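Side-chain contacts in acetylxylan esterase / glucomannan deacetylase (PDB 2W9X), which removes acetyl groups from plant cell wall polysaccharides, deacetylating xylan and, with a large preference, glucomannan: residues Y48-W52 with P53-F57; A271-V274 with K275-Q279; I350-L353 with Q354-G358. All blocks are in the same frame, centred on the assembly; numbering follows the deposited sequence.

Contact 1. Residues Y48-W52 with P53-F57; sequences YTYSW and PAVYF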
ATOM      1  N   TYR B  48       3.024  23.865  30.226  1.00 40.03           N
ATOM      2  CA  TYR B  48       2.800  22.858  29.215  1.00 39.86           C
ATOM      3  C   TYR B  48       2.699  21.521  29.942  1.00 39.75           C
ATOM      4  O   TYR B  48       3.674  21.055  30.532  1.00 39.17           O
ATOM      5  CB  TYR B  48       3.959  22.867  28.208  1.00 39.73           C
ATOM      6  CG  TYR B  48       4.306  24.252  27.700  1.00 39.44           C
ATOM      7  CD1 TYR B  48       3.612  24.825  26.626  1.00 39.46           C
ATOM      8  CD2 TYR B  48       5.309  25.007  28.307  1.00 39.18           C
ATOM      9  CE1 TYR B  48       3.924  26.118  26.165  1.00 37.88           C
ATOM     10  CE2 TYR B  48       5.621  26.295  27.856  1.00 38.86           C
ATOM     11  CZ  TYR B  48       4.934  26.837  26.781  1.00 38.19           C
ATOM     12  OH  TYR B  48       5.246  28.115  26.344  1.00 40.25           O
ATOM     13  N   THR B  49       1.494  20.954  29.952  1.00 39.89           N
ATOM     14  CA  THR B  49       1.227  19.636  30.561  1.00 39.81           C
ATOM     15  C   THR B  49       1.090  18.565  29.464  1.00 39.50           C
ATOM     16  O   THR B  49       0.426  18.791  28.454  1.00 39.29           O
ATOM     17  CB  THR B  49      -0.032  19.689  31.489  1.00 39.50           C
ATOM     18  OG1 THR B  49       0.133  20.737  32.445  1.00 39.71           O
ATOM     19  CG2 THR B  49      -0.251  18.384  32.248  1.00 39.28           C
ATOM     20  N   TYR B  50       1.737  17.413  29.659  1.00 39.45           N
ATOM     21  CA  TYR B  50       1.785  16.340  28.644  1.00 39.66           C
ATOM     22  C   TYR B  50       1.739  14.943  29.274  1.00 39.29           C
ATOM     23  O   TYR B  50       2.072  14.776  30.442  1.00 39.24           O
ATOM     24  CB  TYR B  50       3.057  16.481  27.792  1.00 39.60           C
ATOM     25  CG  TYR B  50       4.239  16.846  28.638  1.00 40.04           C
ATOM     26  CD1 TYR B  50       4.553  18.196  28.890  1.00 40.53           C
ATOM     27  CD2 TYR B  50       5.003  15.850  29.258  1.00 39.98           C
ATOM     28  CE1 TYR B  50       5.631  18.534  29.712  1.00 39.75           C
ATOM     29  CE2 TYR B  50       6.069  16.172  30.075  1.00 38.88           C
ATOM     30  CZ  TYR B  50       6.376  17.513  30.302  1.00 39.49           C
ATOM     31  OH  TYR B  50       7.433  17.823  31.112  1.00 39.97           O
ATOM     32  N   SER B  51       1.336  13.935  28.495  1.00 39.49           N
ATOM     33  CA  SER B  51       1.378  12.534  28.963  1.00 39.12           C
ATOM     34  C   SER B  51       1.659  11.507  27.861  1.00 38.90           C
ATOM     35  O   SER B  51       2.219  10.432  28.135  1.00 38.57           O
ATOM     36  CB  SER B  51       0.103  12.156  29.716  1.00 38.86           C
ATOM     37  OG  SER B  51      -1.023  12.373  28.896  1.00 39.94           O
ATOM     38  N   TRP B  52       1.277  11.828  26.622  1.00 38.48           N
ATOM     39  CA  TRP B  52       1.575  10.961  25.482  1.00 37.86           C
ATOM     40  C   TRP B  52       3.105  10.904  25.289  1.00 38.16           C
ATOM     41  O   TRP B  52       3.815  11.836  25.682  1.00 37.71           O
ATOM     42  CB  TRP B  52       0.874  11.448  24.209  1.00 37.91           C
ATOM     43  CG  TRP B  52      -0.625  11.250  24.184  1.00 37.42           C
ATOM     44  CD1 TRP B  52      -1.567  12.198  24.426  1.00 37.81           C
ATOM     45  CD2 TRP B  52      -1.349  10.033  23.896  1.00 37.98           C
ATOM     46  NE1 TRP B  52      -2.832  11.661  24.313  1.00 37.91           N
ATOM     47  CE2 TRP B  52      -2.730  10.336  23.990  1.00 37.17           C
ATOM     48  CE3 TRP B  52      -0.968   8.721  23.578  1.00 37.35           C
ATOM     49  CZ2 TRP B  52      -3.738   9.377  23.766  1.00 37.44           C
ATOM     50  CZ3 TRP B  52      -1.976   7.759  23.353  1.00 37.25           C
ATOM     51  CH2 TRP B  52      -3.347   8.101  23.445  1.00 37.47           C
ATOM     52  N   PRO B  53       3.623   9.799  24.714  1.00 37.91           N
ATOM     53  CA  PRO B  53       5.088   9.688  24.634  1.00 37.89           C
ATOM     54  C   PRO B  53       5.758  10.723  23.709  1.00 38.53           C
ATOM     55  O   PRO B  53       5.086  11.332  22.870  1.00 38.34           O
ATOM     56  CB  PRO B  53       5.324   8.266  24.092  1.00 37.84           C
ATOM     57  CG  PRO B  53       3.991   7.616  23.922  1.00 37.73           C
ATOM     58  CD  PRO B  53       2.911   8.640  24.141  1.00 37.23           C
ATOM     59  N   ALA B  54       7.073  10.912  23.886  1.00 38.68           N
ATOM     60  CA  ALA B  54       7.956  11.549  22.891  1.00 38.31           C
ATOM     61  C   ALA B  54       7.717  13.041  22.599  1.00 38.80           C
ATOM     62  O   ALA B  54       8.167  13.562  21.565  1.00 38.46           O
ATOM     63  CB  ALA B  54       7.980  10.724  21.581  1.00 38.42           C
ATOM     64  N   VAL B  55       7.016  13.712  23.516  1.00 38.65           N
ATOM     65  CA  VAL B  55       6.790  15.149  23.474  1.00 39.24           C
ATOM     66  C   VAL B  55       8.140  15.887  23.449  1.00 39.45           C
ATOM     67  O   VAL B  55       9.130  15.397  24.004  1.00 38.89           O
ATOM     68  CB  VAL B  55       5.892  15.593  24.687  1.00 39.61           C
ATOM     69  CG1 VAL B  55       5.974  17.068  24.941  1.00 39.68           C
ATOM     70  CG2 VAL B  55       4.443  15.178  24.450  1.00 39.13           C
ATOM     71  N   TYR B  56       8.189  17.029  22.760  1.00 39.49           N
ATOM     72  CA  TYR B  56       9.409  17.850  22.724  1.00 39.18           C
ATOM     73  C   TYR B  56       9.145  19.353  22.660  1.00 39.07           C
ATOM     74  O   TYR B  56       8.081  19.795  22.203  1.00 39.49           O
ATOM     75  CB  TYR B  56      10.358  17.419  21.589  1.00 38.66           C
ATOM     76  CG  TYR B  56       9.780  17.481  20.190  1.00 38.86           C
ATOM     77  CD1 TYR B  56       9.923  18.630  19.406  1.00 38.85           C
ATOM     78  CD2 TYR B  56       9.109  16.379  19.642  1.00 38.01           C
ATOM     79  CE1 TYR B  56       9.401  18.690  18.116  1.00 39.16           C
ATOM     80  CE2 TYR B  56       8.583  16.427  18.352  1.00 38.52           C
ATOM     81  CZ  TYR B  56       8.734  17.582  17.591  1.00 39.87           C
ATOM     82  OH  TYR B  56       8.228  17.633  16.315  1.00 38.20           O
ATOM     83  N   PHE B  57      10.130  20.119  23.123  1.00 39.02           N
ATOM     84  CA  PHE B  57      10.102  21.587  23.118  1.00 39.08           C
ATOM     85  C   PHE B  57      11.412  22.120  22.534  1.00 38.92           C
ATOM     86  O   PHE B  57      12.504  21.642  22.898  1.00 39.27           O
ATOM     87  CB  PHE B  57       9.918  22.127  24.541  1.00 38.93           C
ATOM     88  CG  PHE B  57       8.712  21.574  25.253  1.00 39.21           C
ATOM     89  CD1 PHE B  57       7.483  22.241  25.195  1.00 39.99           C
ATOM     90  CD2 PHE B  57       8.802  20.403  25.996  1.00 39.54           C
ATOM     91  CE1 PHE B  57       6.371  21.733  25.851  1.00 38.95           C
ATOM     92  CE2 PHE B  57       7.684  19.888  26.657  1.00 39.12           C
ATOM     93  CZ  PHE B  57       6.472  20.552  26.583  1.00 37.70           C
TER

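Contact 2. Residues A271-V274 with K275-Q279; sequences ANYV and KFVKQ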
ATOM      1  N   ALA B 271     -14.086  -3.913  11.842  1.00 37.70           N
ATOM      2  CA  ALA B 271     -15.078  -2.835  11.760  1.00 37.07           C
ATOM      3  C   ALA B 271     -14.576  -1.551  12.425  1.00 37.32           C
ATOM      4  O   ALA B 271     -14.707  -0.469  11.874  1.00 37.01           O
ATOM      5  CB  ALA B 271     -16.421  -3.271  12.374  1.00 36.75           C
ATOM      6  N   ASN B 272     -14.010  -1.678  13.617  1.00 37.42           N
ATOM      7  CA  ASN B 272     -13.527  -0.514  14.337  1.00 37.80           C
ATOM      8  C   ASN B 272     -12.278   0.122  13.765  1.00 37.54           C
ATOM      9  O   ASN B 272     -12.136   1.347  13.788  1.00 38.21           O
ATOM     10  CB  ASN B 272     -13.335  -0.854  15.803  1.00 38.09           C
ATOM     11  CG  ASN B 272     -14.618  -0.752  16.553  1.00 40.02           C
ATOM     12  OD1 ASN B 272     -15.007   0.340  16.953  1.00 43.52           O
ATOM     13  ND2 ASN B 272     -15.327  -1.870  16.686  1.00 39.64           N
ATOM     14  N   TYR B 273     -11.379  -0.702  13.248  1.00 37.00           N
ATOM     15  CA  TYR B 273     -10.187  -0.183  12.581  1.00 36.59           C
ATOM     16  C   TYR B 273     -10.617   0.620  11.347  1.00 36.99           C
ATOM     17  O   TYR B 273     -10.139   1.731  11.135  1.00 36.58           O
ATOM     18  CB  TYR B 273      -9.255  -1.325  12.178  1.00 36.25           C
ATOM     19  CG  TYR B 273      -7.784  -0.966  12.074  1.00 35.43           C
ATOM     20  CD1 TYR B 273      -6.804  -1.943  12.268  1.00 35.25           C
ATOM     21  CD2 TYR B 273      -7.365   0.342  11.775  1.00 36.96           C
ATOM     22  CE1 TYR B 273      -5.446  -1.646  12.155  1.00 36.75           C
ATOM     23  CE2 TYR B 273      -6.004   0.659  11.673  1.00 35.95           C
ATOM     24  CZ  TYR B 273      -5.056  -0.341  11.860  1.00 37.14           C
ATOM     25  OH  TYR B 273      -3.718  -0.047  11.764  1.00 36.14           O
ATOM     26  N   VAL B 274     -11.531   0.056  10.549  1.00 36.74           N
ATOM     27  CA  VAL B 274     -12.047   0.765   9.366  1.00 36.75           C
ATOM     28  C   VAL B 274     -12.702   2.070   9.804  1.00 37.18           C
ATOM     29  O   VAL B 274     -12.444   3.135   9.223  1.00 37.27           O
ATOM     30  CB  VAL B 274     -13.024  -0.111   8.516  1.00 36.49           C
ATOM     31  CG1 VAL B 274     -13.727   0.715   7.423  1.00 35.98           C
ATOM     32  CG2 VAL B 274     -12.268  -1.292   7.883  1.00 34.19           C
ATOM     33  N   LYS B 275     -13.524   1.989  10.853  1.00 37.60           N
ATOM     34  CA  LYS B 275     -14.242   3.164  11.377  1.00 37.92           C
ATOM     35  C   LYS B 275     -13.254   4.262  11.778  1.00 37.54           C
ATOM     36  O   LYS B 275     -13.450   5.447  11.456  1.00 37.00           O
ATOM     37  CB  LYS B 275     -15.091   2.758  12.586  1.00 37.86           C
ATOM     38  CG  LYS B 275     -16.159   3.762  13.017  1.00 41.79           C
ATOM     39  CD  LYS B 275     -16.481   3.557  14.491  1.00 45.77           C
ATOM     40  CE  LYS B 275     -17.763   4.240  14.900  1.00 50.21           C
ATOM     41  NZ  LYS B 275     -17.978   4.023  16.360  1.00 53.05           N
ATOM     42  N   PHE B 276     -12.191   3.856  12.467  1.00 37.24           N
ATOM     43  CA  PHE B 276     -11.165   4.787  12.969  1.00 37.32           C
ATOM     44  C   PHE B 276     -10.451   5.572  11.865  1.00 37.22           C
ATOM     45  O   PHE B 276     -10.332   6.796  11.929  1.00 37.14           O
ATOM     46  CB  PHE B 276     -10.134   4.020  13.807  1.00 37.35           C
ATOM     47  CG  PHE B 276      -9.086   4.905  14.458  1.00 38.89           C
ATOM     48  CD1 PHE B 276      -9.464   6.031  15.212  1.00 39.89           C
ATOM     49  CD2 PHE B 276      -7.735   4.608  14.330  1.00 40.91           C
ATOM     50  CE1 PHE B 276      -8.497   6.842  15.820  1.00 40.01           C
ATOM     51  CE2 PHE B 276      -6.756   5.413  14.937  1.00 41.42           C
ATOM     52  CZ  PHE B 276      -7.141   6.524  15.683  1.00 39.61           C
ATOM     53  N   VAL B 277      -9.968   4.849  10.862  1.00 37.34           N
ATOM     54  CA  VAL B 277      -9.254   5.455   9.748  1.00 37.41           C
ATOM     55  C   VAL B 277     -10.177   6.421   8.997  1.00 37.69           C
ATOM     56  O   VAL B 277      -9.757   7.531   8.648  1.00 38.30           O
ATOM     57  CB  VAL B 277      -8.662   4.381   8.803  1.00 37.08           C
ATOM     58  CG1 VAL B 277      -8.142   5.015   7.502  1.00 35.16           C
ATOM     59  CG2 VAL B 277      -7.541   3.561   9.523  1.00 37.22           C
ATOM     60  N   LYS B 278     -11.426   6.005   8.757  1.00 37.79           N
ATOM     61  CA  LYS B 278     -12.438   6.909   8.170  1.00 38.61           C
ATOM     62  C   LYS B 278     -12.634   8.193   8.970  1.00 38.70           C
ATOM     63  O   LYS B 278     -12.708   9.266   8.386  1.00 38.27           O
ATOM     64  CB  LYS B 278     -13.793   6.216   7.979  1.00 38.87           C
ATOM     65  CG  LYS B 278     -13.799   5.096   6.943  1.00 40.32           C
ATOM     66  CD  LYS B 278     -15.216   4.551   6.890  1.00 44.27           C
ATOM     67  CE  LYS B 278     -15.308   3.326   6.027  1.00 48.46           C
ATOM     68  NZ  LYS B 278     -16.716   2.821   6.007  1.00 50.58           N
ATOM     69  N   GLN B 279     -12.694   8.090  10.296  1.00 39.53           N
ATOM     70  CA  GLN B 279     -12.855   9.277  11.136  1.00 40.85           C
ATOM     71  C   GLN B 279     -11.643  10.193  10.991  1.00 40.53           C
ATOM     72  O   GLN B 279     -11.795  11.400  10.829  1.00 41.39           O
ATOM     73  CB  GLN B 279     -13.040   8.908  12.609  1.00 40.88           C
ATOM     74  CG  GLN B 279     -14.223   7.988  12.915  1.00 43.85           C
ATOM     75  CD  GLN B 279     -14.295   7.562  14.397  1.00 43.75           C
ATOM     76  OE1 GLN B 279     -13.280   7.187  15.006  1.00 48.70           O
ATOM     77  NE2 GLN B 279     -15.499   7.602  14.968  1.00 45.54           N
TER

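Contact 3. Residues I350-L353 with Q354-G358; sequences ITHL and QQKKG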
ATOM      1  N   ILE B 350      11.417   4.925   6.241  1.00 32.81           N
ATOM      2  CA  ILE B 350      12.128   5.970   5.489  1.00 33.31           C
ATOM      3  C   ILE B 350      12.207   5.667   3.988  1.00 33.92           C
ATOM      4  O   ILE B 350      11.851   6.513   3.153  1.00 34.38           O
ATOM      5  CB  ILE B 350      13.534   6.228   6.077  1.00 33.66           C
ATOM      6  CG1 ILE B 350      13.410   6.841   7.470  1.00 32.45           C
ATOM      7  CG2 ILE B 350      14.403   7.089   5.102  1.00 34.70           C
ATOM      8  CD1 ILE B 350      14.649   6.680   8.373  1.00 33.27           C
ATOM      9  N   THR B 351      12.649   4.457   3.654  1.00 34.40           N
ATOM     10  CA  THR B 351      12.725   3.992   2.273  1.00 35.04           C
ATOM     11  C   THR B 351      11.355   3.987   1.592  1.00 35.07           C
ATOM     12  O   THR B 351      11.228   4.393   0.435  1.00 35.00           O
ATOM     13  CB  THR B 351      13.357   2.574   2.209  1.00 35.53           C
ATOM     14  OG1 THR B 351      14.589   2.578   2.943  1.00 36.66           O
ATOM     15  CG2 THR B 351      13.630   2.137   0.773  1.00 36.60           C
ATOM     16  N   HIS B 352      10.338   3.512   2.313  1.00 34.83           N
ATOM     17  CA  HIS B 352       8.966   3.496   1.810  1.00 34.76           C
ATOM     18  C   HIS B 352       8.532   4.922   1.476  1.00 35.01           C
ATOM     19  O   HIS B 352       8.046   5.178   0.382  1.00 35.17           O
ATOM     20  CB  HIS B 352       8.019   2.873   2.846  1.00 34.66           C
ATOM     21  CG  HIS B 352       6.607   2.740   2.369  1.00 34.35           C
ATOM     22  ND1 HIS B 352       6.169   1.656   1.637  1.00 34.07           N
ATOM     23  CD2 HIS B 352       5.538   3.556   2.508  1.00 35.80           C
ATOM     24  CE1 HIS B 352       4.890   1.810   1.346  1.00 34.92           C
ATOM     25  NE2 HIS B 352       4.482   2.956   1.863  1.00 36.30           N
ATOM     26  N   LEU B 353       8.727   5.843   2.419  1.00 36.08           N
ATOM     27  CA  LEU B 353       8.256   7.223   2.254  1.00 37.48           C
ATOM     28  C   LEU B 353       9.043   8.003   1.186  1.00 38.86           C
ATOM     29  O   LEU B 353       8.490   8.891   0.539  1.00 38.76           O
ATOM     30  CB  LEU B 353       8.227   7.953   3.590  1.00 36.84           C
ATOM     31  CG  LEU B 353       7.145   7.397   4.514  1.00 35.56           C
ATOM     32  CD1 LEU B 353       7.269   7.967   5.911  1.00 34.38           C
ATOM     33  CD2 LEU B 353       5.761   7.670   3.931  1.00 35.53           C
ATOM     34  N   GLN B 354      10.309   7.630   0.990  1.00 39.88           N
ATOM     35  CA  GLN B 354      11.169   8.210  -0.034  1.00 41.82           C
ATOM     36  C   GLN B 354      10.692   7.904  -1.445  1.00 42.14           C
ATOM     37  O   GLN B 354      10.975   8.662  -2.361  1.00 42.45           O
ATOM     38  CB  GLN B 354      12.620   7.719   0.127  1.00 41.63           C
ATOM     39  CG  GLN B 354      13.420   8.497   1.181  1.00 42.95           C
ATOM     40  CD  GLN B 354      14.818   7.917   1.446  1.00 43.59           C
ATOM     41  OE1 GLN B 354      15.168   6.828   0.973  1.00 47.01           O
ATOM     42  NE2 GLN B 354      15.610   8.642   2.225  1.00 45.30           N
ATOM     43  N   GLN B 355       9.979   6.796  -1.625  1.00 42.46           N
ATOM     44  CA  GLN B 355       9.573   6.373  -2.958  1.00 43.62           C
ATOM     45  C   GLN B 355       8.237   6.979  -3.381  1.00 43.23           C
ATOM     46  O   GLN B 355       7.774   6.732  -4.487  1.00 43.39           O
ATOM     47  CB  GLN B 355       9.538   4.835  -3.080  1.00 43.84           C
ATOM     48  CG  GLN B 355      10.909   4.113  -2.927  1.00 47.55           C
ATOM     49  CD  GLN B 355      12.053   4.783  -3.698  1.00 52.29           C
ATOM     50  OE1 GLN B 355      12.870   5.497  -3.113  1.00 53.40           O
ATOM     51  NE2 GLN B 355      12.112   4.551  -5.013  1.00 54.50           N
ATOM     52  N   LYS B 356       7.641   7.786  -2.509  1.00 43.43           N
ATOM     53  CA  LYS B 356       6.288   8.300  -2.720  1.00 44.08           C
ATOM     54  C   LYS B 356       6.320   9.771  -3.129  1.00 44.88           C
ATOM     55  O   LYS B 356       6.477  10.655  -2.285  1.00 44.80           O
ATOM     56  CB  LYS B 356       5.417   8.090  -1.466  1.00 43.54           C
ATOM     57  CG  LYS B 356       5.159   6.610  -1.109  1.00 43.75           C
ATOM     58  CD  LYS B 356       4.102   6.443  -0.008  1.00 43.60           C
ATOM     59  CE  LYS B 356       2.652   6.680  -0.515  1.00 43.27           C
ATOM     60  NZ  LYS B 356       2.174   5.714  -1.549  1.00 43.25           N
ATOM     61  N   LYS B 357       6.186  10.020  -4.429  1.00 46.55           N
ATOM     62  CA  LYS B 357       6.195  11.385  -4.967  1.00 48.09           C
ATOM     63  C   LYS B 357       5.079  12.236  -4.383  1.00 48.79           C
ATOM     64  O   LYS B 357       3.901  11.865  -4.455  1.00 49.19           O
ATOM     65  CB  LYS B 357       6.112  11.379  -6.500  1.00 48.46           C
ATOM     66  CG  LYS B 357       7.468  11.439  -7.175  1.00 50.07           C
ATOM     67  CD  LYS B 357       7.556  10.520  -8.387  1.00 52.51           C
ATOM     68  CE  LYS B 357       7.512  11.277  -9.693  1.00 53.58           C
ATOM     69  NZ  LYS B 357       8.042  10.386 -10.775  1.00 55.69           N
ATOM     70  N   GLY B 358       5.470  13.357  -3.780  1.00 49.49           N
ATOM     71  CA  GLY B 358       4.533  14.369  -3.292  1.00 50.49           C
ATOM     72  C   GLY B 358       3.732  13.973  -2.066  1.00 50.81           C
ATOM     73  O   GLY B 358       2.664  14.542  -1.801  1.00 50.96           O
TER

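Contact 1. Residues Y48-W52 with P53-F57
F57 leans back across the turn and sets the end of its ring against Y48 and Y50, while W52 and P53 pack side by side at the bend itself. The CE1 atom of F57 lies 3.6 Å from CB of Y48, and CZ of F57 comes within 3.8 Å of CD1 of Y50. Seen from F57, CD1 of Y50 arrives at the ring edge, close to its plane. Neither aromatic pair is parallel: the F57 plane is turned 56° from that of Y48 and 60° from that of Y50, with centroids 5.5 and 5.7 Å apart. In Y50 a chi1 of 41° leaves CG flanked by both main-chain neighbours, which brings the base of the side chain obliquely against the V55 methyls, CB of Y50 3.8 Å from CG2 of V55. The same CG2 lies 3.6 Å from the carbonyl oxygen of W52, a buried acceptor that has no polar partner in the model.

At the bend the pyrrolidine of P53 lies alongside the W52 indole, and CD of P53 meets the indole edge 3.9 Å from CE3 of W52. Polar ends are held from outside: the hydroxyl of Y50 is hydrogen-bonded to OD2 of D72, and the NE1 of W52 is bonded to the backbone oxygen of Y221. R35 makes a cation-pi contact with W52. The aromatic cluster of Y48, Y50 and F57 fills the base of a loop that links strand 47-50 to strand 56-62, and so joins the two antiparallel sheets of the CE2 N-terminal domain, consistent with a beta-sandwich of the galactose-binding-like type.

Contact 2. Residues A271-V274 with K275-Q279
K278 lies alongside V274, one helical turn earlier, and the two side chains run in the same direction. CB of K278 is 3.6 Å from the carbonyl oxygen of V274. CG of K278 comes closer still, 3.3 Å from V274 O, because a chi1 of -67° swings it to the side of its own backbone N. From there the chain runs extended. CD of K278 is 3.9 Å from V274 O and begins to meet the valine side chain. CE of K278 then comes to 3.4 Å from CG1 of V274, closer than usual for two carbons, a detail to be taken with caution at the end of an exposed chain. At the tip, NZ of K278 is 3.9 Å from V274 CG1, so the valine methyl is flanked by the last part of the lysine.

This is i to i+4 packing on an amphipathic alpha-helix, residues 262-283, which covers the central parallel sheet of the SGNH hydrolase domain. Its backbone supplies the regular bonds: the K278 N-H reaches the V274 oxygen, N to O 3.1 Å, with an N-H...O angle of 171°, and the V277 N-H meets the Y273 oxygen just as straight. Those from K275 to A271 and from F276 to N272 are shorter and more bent.

The buried side carries a second pair at the same spacing. CG2 of V277 touches the Y273 ring obliquely, 3.9 Å from CE2 of Y273. Y273 and V277 both rest on I242 of strand 239-243, and helix 300-314 receives Y273 and V274 on V308 and V277 on L312. F276 also reaches I242 and meets the ring of Y219 edge-to-face. ND2 of N272 is bonded to the backbone oxygen of D268, a turn back along the same helix.

Contact 3. Residues I350-L353 with Q354-G358
I350 and Q354 stand one turn apart at the C-terminal end of helix 339-354, where the regular alpha-helical bonding gives way to a loop. The backbone bonds trace the change. Q354 N still reaches I350 O in the i to i+4 manner, at 2.9 Å. Q355 N has two acceptors: H352 O, three residues back, at 3.2 Å, and T351 O, a weak bond. That amide lies well above the carbonyl plane of H352, about 60° out of it. K356 N then makes a weak bond to L353 O.

The polar ends of the side chains find partners beyond the two segments. E321 bonds NE2 of H352 and makes a long, weak ion pair with K356. The second subunit meets this end of the helix: Q354 O accepts a bond from K357 NZ of that subunit.

In the side-chain packing, the extended Q354 lies along I350, and NE2 of Q354 is 3.5 Å from CG2 of I350. On the inner side, I350 and L353 rest on T184 of helix 180-187, and H352 and L353 on I290 of strand 288-294. With chi1 at -65° and CD extended beyond CG, K356 lies obliquely to the imidazole, CD of K356 4.0 Å from H352 NE2; the later bends turn only the CE-NZ end.

How the contacts relate
The three contacts follow one another along the chain without touching. Contact 1 belongs to the N-terminal beta region, contact 2 to the hydrolase domain, and their centres are about 26 Å apart, with nearest atoms about 9 Å apart. Contact 3 has its centre about 28 Å from that of contact 1 and about 25 Å from that of contact 2. Contacts 1 and 2 both come near the active site: the P53 side chain in contact 1 is about 10 Å from that of S151, the probable nucleophile, and the Y273 side chain in contact 2 is about 11 Å from that of N247, a probable transition-state stabiliser. Contact 3 lies away from these sites, where the two subunits meet.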